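Local coordinates for putative ABC transporter, periplasmic binding protein, amino acid (Neisseria gonorrhoeae, PDB 2YJP) that binds L-cysteine as the solute receptor of a putative amino acid ABC transporter, probably handing it over for uptake into the cell, at residues G55-G60 with D87-L92; L103-N108 with F191-E196; N108-V113 with A132-F137; A123-T128 with A240-K245. The protein carries 1 engineered substitution. All coordinates share one frame; numbering follows the deposited sequence.

Contact 1 of 4, residues G55-G60 with D87-L92; sequences GVIRIG and DLAKDL
Ile-57, which opens the strand of residues 57-61, makes both of the close contacts with helix 80-93, one to Ala-89 and one to Leu-92. The pairing is a small example of how an alpha/beta lobe of the type II periplasmic binding protein fold is built: strand, helix and the parallel neighbouring strand 99-103 form a beta-alpha-beta crossover, and the helix packs against the sheet through branched and small side chains. The two branches of Ile-57 divide the work. CG1 stands opposite the backbone N (chi1 -173°), and with chi2 also extended CD1 reaches out to Leu-92 CD2 at 4.2 Å. CG2 is thereby left between the backbone N and the carbonyl carbon, and it meets Ala-89 CB at 4.1 Å. At this point the backbones of the two segments are closest, with Ile-57 CA and Ala-89 CA 6.9 Å apart. Ile-51 of helix 48-54 packs on both Ile-57 and Leu-92, while Val-99 lies against Ala-89. Arg-58, next along the strand, turns from the helix and gives its NE to Lys-117 O. The alternation of a strand then brings Ile-59 back to the helical side, where the approach is looser: Ile-59 CD1 stays 5.3 Å from Leu-88 CB.

Contact 2 of 4, residues L103-N108 with F191-E196; sequences LTEAAN and FDQNTE. With ZN (zinc ion), chain G; ZN (zinc ion), chain J.
Asp-192 O accepts hydrogen bonds from two waters that tie it to Ala-106 and Ala-107: one, 2.7 Å from Asp-192 O, takes the N-H of Ala-107, and the other, 3.1 Å from Asp-192 O, takes that of Ala-106. Asn-170 ND2 adds a weak third bond to the same oxygen. No direct hydrogen bond runs between the two segments, but a zinc ion joins them directly. It sits between Glu-105 and Asp-192, bound by Asp-192 OD2 at 2.0 Å and unevenly by both oxygens of Glu-105, OE2 at 2.1 Å and OE1 at 2.5 Å. Glu-105 gets there with an extended chain (chi2 -178°), and Asp-192 binds through OD2 alone. The two carboxylates meet at the ion with their planes 60° apart, and the zinc probably offsets the repulsion between them. The site lies where the two lobes of the solute-binding protein fold face each other: loop 103-108 follows a strand of one lobe, residues 191-196 lead into a helix of the other, and in this structure metal and waters span the cleft between. Gln-193 is the N-cap of helix 194-202, and Glu-196, at N3, caps its N-H: Glu-196 OE1 accepts from Gln-193 N at 3.1 Å, nearly along the C-O axis. The other oxygen, Glu-196 OE2, binds a second zinc ion at 1.9 Å. A water on that ion accepts the N-H of Asp-192, 3.0 Å from Asp-192 N.

Contact 3 of 4, residues N108-V113 with A132-F137; sequences NRVEYV and AEAVDF. With CYS (cysteine), chain D.
Unusually, one turn of helix splits its work between neighbours: Val-110 packs on Ala-134 and Val-135, while Arg-109 beside it reaches away to hold the bound cysteine. Helix 109-114 links two parallel strands of a lobe of the type II periplasmic binding protein fold, and here it splits its faces between packing and binding. Val-110 places CG1 opposite its backbone N (chi1 166°), from where that methyl touches Ala-134 CB at 3.8 Å and Val-135 CG1 at 4.1 Å. One turn on, Val-113 also faces Val-135 CG1, but its side chain is modelled distorted as well as unstaggered, and the detail of that approach is doubtful. The other methyl of Val-135 serves its own strand: CG2 sits over one face of the Phe-137 ring, offset toward the rim. A bend at chi3 turns the guanidinium of Arg-109 toward the ligand carboxylate, and bonds from NE to Ala-106 O and from NH1 to Ala-123 O help fix its rotation. Arg-131 NH1 also hydrogen-bonds the ligand, completing an anion site such as amino acid receptors of this family use. The two arms of Arg-109 are unequal: NH1 makes a weak, bent bond to cysteine O at 3.0 Å, whereas NH2 meets cysteine OXT in the guanidinium plane at 3.0 Å, with an N-H...O angle of 160°.

Contact 4 of 4, residues A123-T128 with A240-K245; sequences ANFTQT and APAVQK. With CYS (cysteine), chain D.
The ring of Phe-125 is covered on both faces: the aliphatic CD of Arg-109 lies over one, 3.7 Å from Phe-125 CD1, and Phe-137 of strand 135-137 lies over the opposite one with its CE1 and CZ side, ring planes at about 45°. At the edge, Ala-242 CB lies in the ring plane, 3.8 Å from Phe-125 CD2, and cysteine O comes near that plane, 3.7 Å from Phe-125 CD1. CG stands roughly opposite the backbone N (chi1 -158°), which carries the ring toward Ala-242 of strand 237-244. The backbone of Phe-125 fastens to Ala-240 twice. Ala-240 N donates directly to Phe-125 O at 3.0 Å, and a water takes the N-H of Phe-125 and donates to Ala-240 O, 2.9 Å from each atom. With Phe-125 anchored behind, its neighbours face the ligand. Asn-124 O receives the cysteine N at 2.6 Å, and Thr-126 OG1 receives it at 2.8 Å. Thr-126 N gives cysteine O a nearly straight bond of 2.8 Å, at 177°. A loop gripping both amino and carboxylate groups through mostly backbone atoms is characteristic of the alpha-amino acid pocket of family 3 solute-binding proteins.

Overall arrangement
Contact 1 comes first along the chain and lies farthest out, joining helix 80-93 to the parallel sheet of one lobe; its centre is about 23 Å from that of contact 2. In that sheet, strand 99-103 leads into the loop of contact 2 and strand 120-121 into that of contact 4. Contact 3 falls within the span that contact 2 encloses, shares Asn-108 with it, and alternates with contact 4 in sequence. Contacts 3 and 4, centres about 7 Å apart, meet on neighbouring strands 135-137 and 237-244, and both touch the cysteine. Contact 2 alone reaches across to the second lobe, so contacts 3 and 4 build one wall of the ligand pocket and contact 2 links the lobes beside it.

Contact 1 of 4, residues G55-G60 with D87-L92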
loop_
_atom_site.group_PDB
_atom_site.type_symbol
_atom_site.label_atom_id
_atom_site.label_comp_id
_atom_site.label_asym_id
_atom_site.label_seq_id
_atom_site.Cartn_x
_atom_site.Cartn_y
_atom_site.Cartn_z
ATOM N N GLY A 55 -24.286 10.021 -0.363
ATOM C CA GLY A 55 -24.658 8.614 -0.514
ATOM C C GLY A 55 -23.569 7.695 -1.064
ATOM O O GLY A 55 -23.830 6.510 -1.369
ATOM N N VAL A 56 -22.342 8.214 -1.191
ATOM C CA VAL A 56 -21.230 7.468 -1.747
ATOM C C VAL A 56 -19.918 8.033 -1.180
ATOM O O VAL A 56 -19.768 9.256 -1.021
ATOM C CB VAL A 56 -21.227 7.532 -3.332
ATOM C CG1 VAL A 56 -21.024 8.941 -3.824
ATOM C CG2 VAL A 56 -20.157 6.644 -3.946
ATOM N N ILE A 57 -18.979 7.146 -0.855
ATOM C CA ILE A 57 -17.684 7.593 -0.400
ATOM C C ILE A 57 -16.658 7.332 -1.488
ATOM O O ILE A 57 -16.562 6.212 -2.032
ATOM C CB ILE A 57 -17.296 6.986 0.944
ATOM C CG1 ILE A 57 -15.974 7.625 1.485
ATOM C CG2 ILE A 57 -17.251 5.437 0.842
ATOM C CD1 ILE A 57 -15.668 7.298 2.971
ATOM N N ARG A 58 -15.926 8.382 -1.851
ATOM C CA ARG A 58 -14.826 8.251 -2.800
ATOM C C ARG A 58 -13.563 7.800 -2.083
ATOM O O ARG A 58 -13.056 8.501 -1.180
ATOM C CB ARG A 58 -14.620 9.543 -3.598
ATOM C CG ARG A 58 -15.657 9.679 -4.732
ATOM C CD ARG A 58 -15.736 11.099 -5.334
ATOM N NE ARG A 58 -14.545 11.429 -6.117
ATOM C CZ ARG A 58 -14.274 10.940 -7.325
ATOM N NH1 ARG A 58 -15.122 10.093 -7.931
ATOM N NH2 ARG A 58 -13.146 11.302 -7.930
ATOM N N ILE A 59 -13.089 6.606 -2.462
ATOM C CA ILE A 59 -11.878 6.023 -1.851
ATOM C C ILE A 59 -10.738 5.672 -2.814
ATOM O O ILE A 59 -10.931 4.886 -3.775
ATOM C CB ILE A 59 -12.180 4.804 -0.956
ATOM C CG1 ILE A 59 -13.253 5.169 0.057
ATOM C CG2 ILE A 59 -10.901 4.335 -0.248
ATOM C CD1 ILE A 59 -13.710 4.065 0.997
ATOM N N GLY A 60 -9.559 6.263 -2.543
ATOM C CA GLY A 60 -8.340 6.040 -3.320
ATOM C C GLY A 60 -7.738 4.695 -2.950
ATOM O O GLY A 60 -7.515 4.402 -1.749
ATOM N N ASP A 87 -15.998 -2.397 4.313
ATOM C CA ASP A 87 -16.457 -2.402 5.698
ATOM C C ASP A 87 -16.831 -0.988 6.185
ATOM O O ASP A 87 -17.873 -0.798 6.810
ATOM C CB ASP A 87 -15.364 -3.020 6.580
ATOM C CG ASP A 87 -15.443 -4.557 6.628
ATOM O OD1 ASP A 87 -16.530 -5.097 6.335
ATOM O OD2 ASP A 87 -14.430 -5.220 7.012
ATOM N N LEU A 88 -15.969 -0.019 5.885
ATOM C CA LEU A 88 -16.208 1.373 6.214
ATOM C C LEU A 88 -17.461 1.902 5.534
ATOM O O LEU A 88 -18.254 2.594 6.175
ATOM C CB LEU A 88 -15.029 2.260 5.791
ATOM C CG LEU A 88 -13.682 1.921 6.356
ATOM C CD1 LEU A 88 -12.966 3.043 6.192
ATOM C CD2 LEU A 88 -13.576 2.055 7.717
ATOM N N ALA A 89 -17.629 1.606 4.241
ATOM C CA ALA A 89 -18.840 2.027 3.500
ATOM C C ALA A 89 -20.143 1.392 4.041
ATOM O O ALA A 89 -21.202 2.062 4.141
ATOM C CB ALA A 89 -18.693 1.762 2.028
ATOM N N LYS A 90 -20.080 0.103 4.358
ATOM C CA LYS A 90 -21.212 -0.535 4.969
ATOM C C LYS A 90 -21.612 0.200 6.280
ATOM O O LYS A 90 -22.813 0.459 6.497
ATOM C CB LYS A 90 -20.908 -2.018 5.237
ATOM C CG LYS A 90 -21.966 -2.679 6.069
ATOM C CD LYS A 90 -21.839 -4.177 6.010
ATOM C CE LYS A 90 -22.281 -4.779 7.293
ATOM N NZ LYS A 90 -23.213 -3.806 7.906
ATOM N N ASP A 91 -20.630 0.531 7.139
ATOM C CA ASP A 91 -20.976 1.182 8.423
ATOM C C ASP A 91 -21.461 2.604 8.183
ATOM O O ASP A 91 -22.369 3.058 8.822
ATOM C CB ASP A 91 -19.780 1.201 9.371
ATOM C CG ASP A 91 -19.479 -0.141 9.940
ATOM O OD1 ASP A 91 -20.436 -0.934 10.044
ATOM O OD2 ASP A 91 -18.291 -0.422 10.269
ATOM N N LEU A 92 -20.830 3.300 7.244
ATOM C CA LEU A 92 -21.117 4.696 7.044
ATOM C C LEU A 92 -22.417 4.906 6.266
ATOM O O LEU A 92 -23.193 5.803 6.563
ATOM C CB LEU A 92 -19.973 5.358 6.286
ATOM C CG LEU A 92 -20.121 6.889 6.231
ATOM C CD1 LEU A 92 -19.834 7.593 7.573
ATOM C CD2 LEU A 92 -19.276 7.455 5.150
#

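Contact 2 of 4, residues L103-N108 with F191-E196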
loop_
_atom_site.group_PDB
_atom_site.type_symbol
_atom_site.label_atom_id
_atom_site.label_comp_id
_atom_site.label_asym_id
_atom_site.label_seq_id
_atom_site.Cartn_x
_atom_site.Cartn_y
_atom_site.Cartn_z
ATOM N N LEU A 103 -8.758 4.637 -8.718
ATOM C CA LEU A 103 -7.447 4.046 -8.819
ATOM C C LEU A 103 -6.408 5.137 -8.716
ATOM O O LEU A 103 -6.461 6.161 -9.434
ATOM C CB LEU A 103 -7.282 3.237 -10.121
ATOM C CG LEU A 103 -8.235 2.056 -10.314
ATOM C CD1 LEU A 103 -7.861 1.227 -11.605
ATOM C CD2 LEU A 103 -8.378 1.155 -9.104
ATOM N N THR A 104 -5.463 4.936 -7.818
ATOM C CA THR A 104 -4.511 5.979 -7.524
ATOM C C THR A 104 -3.085 5.475 -7.690
ATOM O O THR A 104 -2.751 4.519 -7.017
ATOM C CB THR A 104 -4.691 6.418 -6.030
ATOM O OG1 THR A 104 -6.066 6.716 -5.782
ATOM C CG2 THR A 104 -3.919 7.688 -5.729
ATOM N N GLU A 105 -2.252 6.092 -8.537
ATOM C CA GLU A 105 -0.757 5.894 -8.456
ATOM C C GLU A 105 -0.165 6.250 -7.077
ATOM O O GLU A 105 -0.699 7.135 -6.359
ATOM C CB GLU A 105 -0.025 6.755 -9.471
ATOM C CG GLU A 105 -0.547 6.558 -10.913
ATOM C CD GLU A 105 0.198 7.363 -11.975
ATOM O OE1 GLU A 105 0.899 8.334 -11.636
ATOM O OE2 GLU A 105 0.094 7.014 -13.179
ATOM N N ALA A 106 0.961 5.623 -6.722
ATOM C CA ALA A 106 1.621 5.937 -5.432
ATOM C C ALA A 106 1.855 7.418 -5.311
ATOM O O ALA A 106 1.519 7.982 -4.272
ATOM C CB ALA A 106 2.946 5.184 -5.246
ATOM N N ALA A 107 2.398 8.035 -6.366
ATOM C CA ALA A 107 2.737 9.454 -6.345
ATOM C C ALA A 107 1.537 10.418 -6.252
ATOM O O ALA A 107 1.740 11.583 -6.012
ATOM C CB ALA A 107 3.619 9.837 -7.564
ATOM N N ASN A 108 0.310 9.938 -6.429
ATOM C CA ASN A 108 -0.853 10.848 -6.505
ATOM C C ASN A 108 -1.675 10.838 -5.239
ATOM O O ASN A 108 -2.650 11.612 -5.120
ATOM C CB ASN A 108 -1.804 10.449 -7.656
ATOM C CG ASN A 108 -1.283 10.887 -9.015
ATOM O OD1 ASN A 108 -0.381 11.698 -9.096
ATOM N ND2 ASN A 108 -1.824 10.318 -10.071
ATOM N N PHE A 191 9.111 4.316 -12.239
ATOM C CA PHE A 191 7.956 4.187 -13.114
ATOM C C PHE A 191 6.738 4.540 -12.284
ATOM O O PHE A 191 6.703 4.216 -11.084
ATOM C CB PHE A 191 7.853 2.736 -13.586
ATOM C CG PHE A 191 8.946 2.333 -14.537
ATOM C CD1 PHE A 191 8.815 2.556 -15.923
ATOM C CD2 PHE A 191 10.112 1.774 -14.053
ATOM C CE1 PHE A 191 9.853 2.210 -16.801
ATOM C CE2 PHE A 191 11.165 1.433 -14.921
ATOM C CZ PHE A 191 11.035 1.633 -16.272
ATOM N N ASP A 192 5.755 5.198 -12.879
ATOM C CA ASP A 192 4.486 5.600 -12.181
ATOM C C ASP A 192 3.705 4.427 -11.550
ATOM O O ASP A 192 3.222 4.536 -10.444
ATOM C CB ASP A 192 3.562 6.342 -13.148
ATOM C CG ASP A 192 4.054 7.773 -13.483
ATOM O OD1 ASP A 192 5.122 8.121 -12.988
ATOM O OD2 ASP A 192 3.371 8.585 -14.204
ATOM N N GLN A 193 3.617 3.299 -12.262
ATOM C CA GLN A 193 2.759 2.196 -11.933
ATOM C C GLN A 193 3.532 0.945 -11.501
ATOM O O GLN A 193 4.663 0.712 -12.025
ATOM C CB GLN A 193 1.977 1.831 -13.186
ATOM C CG GLN A 193 1.230 2.983 -13.759
ATOM C CD GLN A 193 0.311 2.538 -14.935
ATOM O OE1 GLN A 193 -0.430 1.565 -14.812
ATOM N NE2 GLN A 193 0.375 3.251 -16.060
ATOM N N ASN A 194 2.923 0.103 -10.654
ATOM C CA ASN A 194 3.603 -1.121 -10.253
ATOM C C ASN A 194 3.858 -2.065 -11.414
ATOM O O ASN A 194 4.918 -2.614 -11.489
ATOM C CB ASN A 194 2.916 -1.868 -9.069
ATOM C CG ASN A 194 3.041 -1.076 -7.742
ATOM O OD1 ASN A 194 4.159 -0.795 -7.306
ATOM N ND2 ASN A 194 1.889 -0.643 -7.154
ATOM N N THR A 195 2.860 -2.292 -12.257
ATOM C CA THR A 195 2.974 -3.185 -13.402
ATOM C C THR A 195 4.152 -2.793 -14.281
ATOM O O THR A 195 4.957 -3.636 -14.611
ATOM C CB THR A 195 1.675 -3.186 -14.224
ATOM O OG1 THR A 195 0.617 -3.658 -13.376
ATOM C CG2 THR A 195 1.796 -4.181 -15.435
ATOM N N GLU A 196 4.287 -1.512 -14.610
ATOM C CA GLU A 196 5.472 -1.051 -15.356
ATOM C C GLU A 196 6.757 -1.396 -14.625
ATOM O O GLU A 196 7.717 -1.887 -15.255
ATOM C CB GLU A 196 5.498 0.455 -15.588
ATOM C CG GLU A 196 4.480 1.031 -16.514
ATOM C CD GLU A 196 4.513 2.588 -16.432
ATOM O OE1 GLU A 196 4.515 3.186 -15.278
ATOM O OE2 GLU A 196 4.533 3.218 -17.534
HETATM ZN ZN ZN G . 1.390 8.365 -14.076
HETATM ZN ZN ZN J . 4.780 5.135 -17.700
HETATM O O HOH W 1 1.744 3.392 -7.945
HETATM O O HOH W 2 3.425 6.459 -8.608
HETATM O O HOH W 3 6.032 6.003 -15.807
HETATM O O HOH W 4 6.146 5.114 -19.754
#

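Contact 3 of 4, residues N108-V113 with A132-F137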
loop_
_atom_site.group_PDB
_atom_site.type_symbol
_atom_site.label_atom_id
_atom_site.label_comp_id
_atom_site.label_asym_id
_atom_site.label_seq_id
_atom_site.Cartn_x
_atom_site.Cartn_y
_atom_site.Cartn_z
ATOM N N ASN A 108 0.310 9.938 -6.429
ATOM C CA ASN A 108 -0.853 10.848 -6.505
ATOM C C ASN A 108 -1.675 10.838 -5.239
ATOM O O ASN A 108 -2.650 11.612 -5.120
ATOM C CB ASN A 108 -1.804 10.449 -7.656
ATOM C CG ASN A 108 -1.283 10.887 -9.015
ATOM O OD1 ASN A 108 -0.381 11.698 -9.096
ATOM N ND2 ASN A 108 -1.824 10.318 -10.071
ATOM N N ARG A 109 -1.302 9.952 -4.309
ATOM C CA ARG A 109 -2.115 9.740 -3.115
ATOM C C ARG A 109 -2.351 11.021 -2.322
ATOM O O ARG A 109 -3.477 11.291 -1.982
ATOM C CB ARG A 109 -1.557 8.654 -2.216
ATOM C CG ARG A 109 -1.698 7.253 -2.832
ATOM C CD ARG A 109 -0.999 6.224 -1.952
ATOM N NE ARG A 109 0.443 6.441 -1.991
ATOM C CZ ARG A 109 1.313 5.556 -1.547
ATOM N NH1 ARG A 109 0.853 4.443 -1.031
ATOM N NH2 ARG A 109 2.608 5.789 -1.626
ATOM N N VAL A 110 -1.289 11.789 -2.064
ATOM C CA VAL A 110 -1.374 13.023 -1.343
ATOM C C VAL A 110 -2.238 14.039 -2.124
ATOM O O VAL A 110 -3.204 14.555 -1.570
ATOM C CB VAL A 110 0.048 13.615 -1.042
ATOM C CG1 VAL A 110 -0.048 15.090 -0.579
ATOM C CG2 VAL A 110 0.780 12.756 -0.008
ATOM N N GLU A 111 -1.899 14.297 -3.389
ATOM C CA GLU A 111 -2.669 15.210 -4.225
ATOM C C GLU A 111 -4.195 14.911 -4.319
ATOM O O GLU A 111 -5.002 15.804 -4.367
ATOM C CB GLU A 111 -2.042 15.283 -5.643
ATOM C CG GLU A 111 -2.832 16.177 -6.624
ATOM C CD GLU A 111 -3.013 17.629 -6.115
ATOM O OE1 GLU A 111 -2.065 18.252 -5.605
ATOM O OE2 GLU A 111 -4.111 18.195 -6.216
ATOM N N TYR A 112 -4.563 13.642 -4.331
ATOM C CA TYR A 112 -5.943 13.248 -4.603
ATOM C C TYR A 112 -6.777 13.492 -3.380
ATOM O O TYR A 112 -7.934 13.891 -3.474
ATOM C CB TYR A 112 -6.009 11.754 -4.963
ATOM C CG TYR A 112 -5.831 11.409 -6.446
ATOM C CD1 TYR A 112 -5.103 12.138 -7.288
ATOM C CD2 TYR A 112 -6.408 10.348 -6.976
ATOM C CE1 TYR A 112 -4.965 11.785 -8.631
ATOM C CE2 TYR A 112 -6.237 9.985 -8.291
ATOM C CZ TYR A 112 -5.535 10.691 -9.119
ATOM O OH TYR A 112 -5.435 10.271 -10.435
ATOM N N VAL A 113 -6.184 13.238 -2.220
ATOM C CA VAL A 113 -6.880 13.477 -0.971
ATOM C C VAL A 113 -6.872 14.966 -0.654
ATOM O O VAL A 113 -7.853 15.489 -0.140
ATOM C CB VAL A 113 -6.236 12.626 0.174
ATOM C CG1 VAL A 113 -5.609 13.416 1.140
ATOM C CG2 VAL A 113 -7.172 12.238 1.039
ATOM N N ALA A 132 2.830 13.109 6.929
ATOM C CA ALA A 132 1.936 13.594 7.958
ATOM C C ALA A 132 1.889 15.123 7.992
ATOM O O ALA A 132 0.982 15.660 8.549
ATOM C CB ALA A 132 2.317 13.002 9.328
ATOM N N GLU A 133 2.843 15.801 7.366
ATOM C CA GLU A 133 2.762 17.234 7.117
ATOM C C GLU A 133 1.722 17.594 6.073
ATOM O O GLU A 133 1.209 18.702 6.063
ATOM C CB GLU A 133 4.133 17.800 6.672
ATOM C CG GLU A 133 5.183 17.840 7.772
ATOM C CD GLU A 133 6.557 18.256 7.249
ATOM O OE1 GLU A 133 6.624 19.019 6.264
ATOM O OE2 GLU A 133 7.594 17.835 7.814
ATOM N N ALA A 134 1.420 16.666 5.175
ATOM C CA ALA A 134 0.563 16.967 4.052
ATOM C C ALA A 134 -0.858 16.444 4.219
ATOM O O ALA A 134 -1.795 17.029 3.631
ATOM C CB ALA A 134 1.206 16.454 2.783
ATOM N N VAL A 135 -1.012 15.349 4.987
ATOM C CA VAL A 135 -2.328 14.694 5.172
ATOM C C VAL A 135 -2.546 14.193 6.641
ATOM O O VAL A 135 -1.590 14.104 7.425
ATOM C CB VAL A 135 -2.542 13.480 4.165
ATOM C CG1 VAL A 135 -2.262 13.888 2.638
ATOM C CG2 VAL A 135 -1.729 12.202 4.608
ATOM N N ASP A 136 -3.775 13.838 7.025
ATOM C CA ASP A 136 -3.922 13.248 8.345
ATOM C C ASP A 136 -4.144 11.743 8.262
ATOM O O ASP A 136 -5.062 11.248 7.557
ATOM C CB ASP A 136 -5.031 13.896 9.182
ATOM C CG ASP A 136 -4.702 15.337 9.654
ATOM O OD1 ASP A 136 -3.569 15.630 10.130
ATOM O OD2 ASP A 136 -5.634 16.178 9.610
ATOM N N PHE A 137 -3.318 11.008 9.015
ATOM C CA PHE A 137 -3.406 9.550 9.089
ATOM C C PHE A 137 -4.285 9.107 10.240
ATOM O O PHE A 137 -4.090 9.554 11.379
ATOM C CB PHE A 137 -2.025 8.960 9.278
ATOM C CG PHE A 137 -1.188 8.991 8.021
ATOM C CD1 PHE A 137 -1.361 8.015 7.009
ATOM C CD2 PHE A 137 -0.198 9.982 7.850
ATOM C CE1 PHE A 137 -0.553 8.036 5.856
ATOM C CE2 PHE A 137 0.591 10.003 6.706
ATOM C CZ PHE A 137 0.428 9.040 5.709
HETATM N N CYS D . 3.183 1.391 1.365
HETATM C CA CYS D . 4.269 2.046 0.600
HETATM C C CYS D . 3.994 3.547 0.491
HETATM O O CYS D . 2.981 4.036 1.077
HETATM C CB CYS D . 4.396 1.476 -0.806
HETATM S SG CYS D . 2.890 1.555 -1.791
HETATM O OXT CYS D . 4.781 4.246 -0.155
#

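Contact 4 of 4, residues A123-T128 with A240-K245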
loop_
_atom_site.group_PDB
_atom_site.type_symbol
_atom_site.label_atom_id
_atom_site.label_comp_id
_atom_site.label_asym_id
_atom_site.label_seq_id
_atom_site.Cartn_x
_atom_site.Cartn_y
_atom_site.Cartn_z
ATOM N N ALA A 123 -4.922 3.477 -0.312
ATOM C CA ALA A 123 -3.965 2.903 -1.240
ATOM C C ALA A 123 -2.700 2.511 -0.468
ATOM O O ALA A 123 -1.677 3.197 -0.527
ATOM C CB ALA A 123 -3.641 3.861 -2.396
ATOM N N ASN A 124 -2.808 1.386 0.253
ATOM C CA ASN A 124 -1.728 0.797 1.068
ATOM C C ASN A 124 -0.615 1.781 1.493
ATOM O O ASN A 124 0.571 1.589 1.157
ATOM C CB ASN A 124 -1.159 -0.452 0.330
ATOM C CG ASN A 124 -0.671 -1.521 1.286
ATOM O OD1 ASN A 124 0.487 -1.972 1.214
ATOM N ND2 ASN A 124 -1.565 -1.951 2.203
ATOM N N PHE A 125 -0.983 2.732 2.348
ATOM C CA PHE A 125 -0.285 3.990 2.505
ATOM C C PHE A 125 0.557 4.077 3.777
ATOM O O PHE A 125 0.022 4.125 4.918
ATOM C CB PHE A 125 -1.329 5.125 2.484
ATOM C CG PHE A 125 -0.788 6.476 2.124
ATOM C CD1 PHE A 125 0.402 6.633 1.434
ATOM C CD2 PHE A 125 -1.524 7.622 2.462
ATOM C CE1 PHE A 125 0.853 7.926 1.102
ATOM C CE2 PHE A 125 -1.094 8.885 2.140
ATOM C CZ PHE A 125 0.073 9.044 1.454
ATOM N N THR A 126 1.877 4.071 3.611
ATOM C CA THR A 126 2.737 4.038 4.767
ATOM C C THR A 126 2.741 5.435 5.385
ATOM O O THR A 126 2.928 6.438 4.696
ATOM C CB THR A 126 4.170 3.651 4.393
ATOM O OG1 THR A 126 4.184 2.337 3.788
ATOM C CG2 THR A 126 5.092 3.674 5.661
ATOM N N GLN A 127 2.529 5.475 6.687
ATOM C CA GLN A 127 2.644 6.696 7.473
ATOM C C GLN A 127 4.098 7.053 7.703
ATOM O O GLN A 127 4.889 6.202 8.132
ATOM C CB GLN A 127 1.954 6.473 8.808
ATOM C CG GLN A 127 2.181 7.614 9.784
ATOM C CD GLN A 127 1.337 7.517 11.050
ATOM O OE1 GLN A 127 0.866 6.443 11.430
ATOM N NE2 GLN A 127 1.157 8.665 11.719
ATOM N N THR A 128 4.452 8.289 7.350
ATOM C CA THR A 128 5.768 8.863 7.634
ATOM C C THR A 128 5.589 10.276 8.191
ATOM O O THR A 128 4.579 10.911 7.934
ATOM C CB THR A 128 6.703 8.917 6.370
ATOM O OG1 THR A 128 6.304 9.981 5.476
ATOM C CG2 THR A 128 6.707 7.566 5.630
ATOM N N ALA A 240 -1.725 3.032 7.071
ATOM C CA ALA A 240 -2.865 3.673 7.748
ATOM C C ALA A 240 -3.714 4.332 6.716
ATOM O O ALA A 240 -3.190 4.652 5.688
ATOM C CB ALA A 240 -2.380 4.719 8.750
ATOM N N PRO A 241 -5.024 4.528 6.987
ATOM C CA PRO A 241 -5.846 5.343 6.081
ATOM C C PRO A 241 -5.430 6.796 6.187
ATOM O O PRO A 241 -4.855 7.202 7.206
ATOM C CB PRO A 241 -7.258 5.208 6.646
ATOM C CG PRO A 241 -7.198 4.052 7.708
ATOM C CD PRO A 241 -5.767 4.091 8.184
ATOM N N ALA A 242 -5.725 7.603 5.166
ATOM C CA ALA A 242 -5.407 9.042 5.251
ATOM C C ALA A 242 -6.570 9.899 4.765
ATOM O O ALA A 242 -7.196 9.556 3.751
ATOM C CB ALA A 242 -4.148 9.377 4.489
ATOM N N VAL A 243 -6.844 10.992 5.496
ATOM C CA VAL A 243 -7.856 11.964 5.075
ATOM C C VAL A 243 -7.150 13.280 4.811
ATOM O O VAL A 243 -5.982 13.425 5.174
ATOM C CB VAL A 243 -8.956 12.169 6.123
ATOM C CG1 VAL A 243 -9.716 10.880 6.348
ATOM C CG2 VAL A 243 -8.367 12.724 7.452
ATOM N N GLN A 244 -7.863 14.216 4.187
ATOM C CA GLN A 244 -7.379 15.588 3.969
ATOM C C GLN A 244 -6.932 16.183 5.282
ATOM O O GLN A 244 -7.609 16.006 6.305
ATOM C CB GLN A 244 -8.488 16.455 3.383
ATOM C CG GLN A 244 -8.064 17.797 2.830
ATOM C CD GLN A 244 -9.250 18.544 2.175
ATOM O OE1 GLN A 244 -10.080 19.090 2.877
ATOM N NE2 GLN A 244 -9.328 18.542 0.835
ATOM N N LYS A 245 -5.816 16.917 5.245
ATOM C CA LYS A 245 -5.261 17.610 6.379
ATOM C C LYS A 245 -6.289 18.522 6.987
ATOM O O LYS A 245 -6.868 19.332 6.282
ATOM C CB LYS A 245 -4.054 18.462 5.910
ATOM C CG LYS A 245 -3.343 19.162 7.067
ATOM C CD LYS A 245 -2.574 18.098 7.841
ATOM C CE LYS A 245 -1.283 18.593 8.367
ATOM N NZ LYS A 245 -1.032 18.683 9.796
HETATM N N CYS D . 3.183 1.391 1.365
HETATM C CA CYS D . 4.269 2.046 0.600
HETATM C C CYS D . 3.994 3.547 0.491
HETATM O O CYS D . 2.981 4.036 1.077
HETATM C CB CYS D . 4.396 1.476 -0.806
HETATM S SG CYS D . 2.890 1.555 -1.791
HETATM O OXT CYS D . 4.781 4.246 -0.155
HETATM O O HOH W 5 -3.666 2.939 3.427
#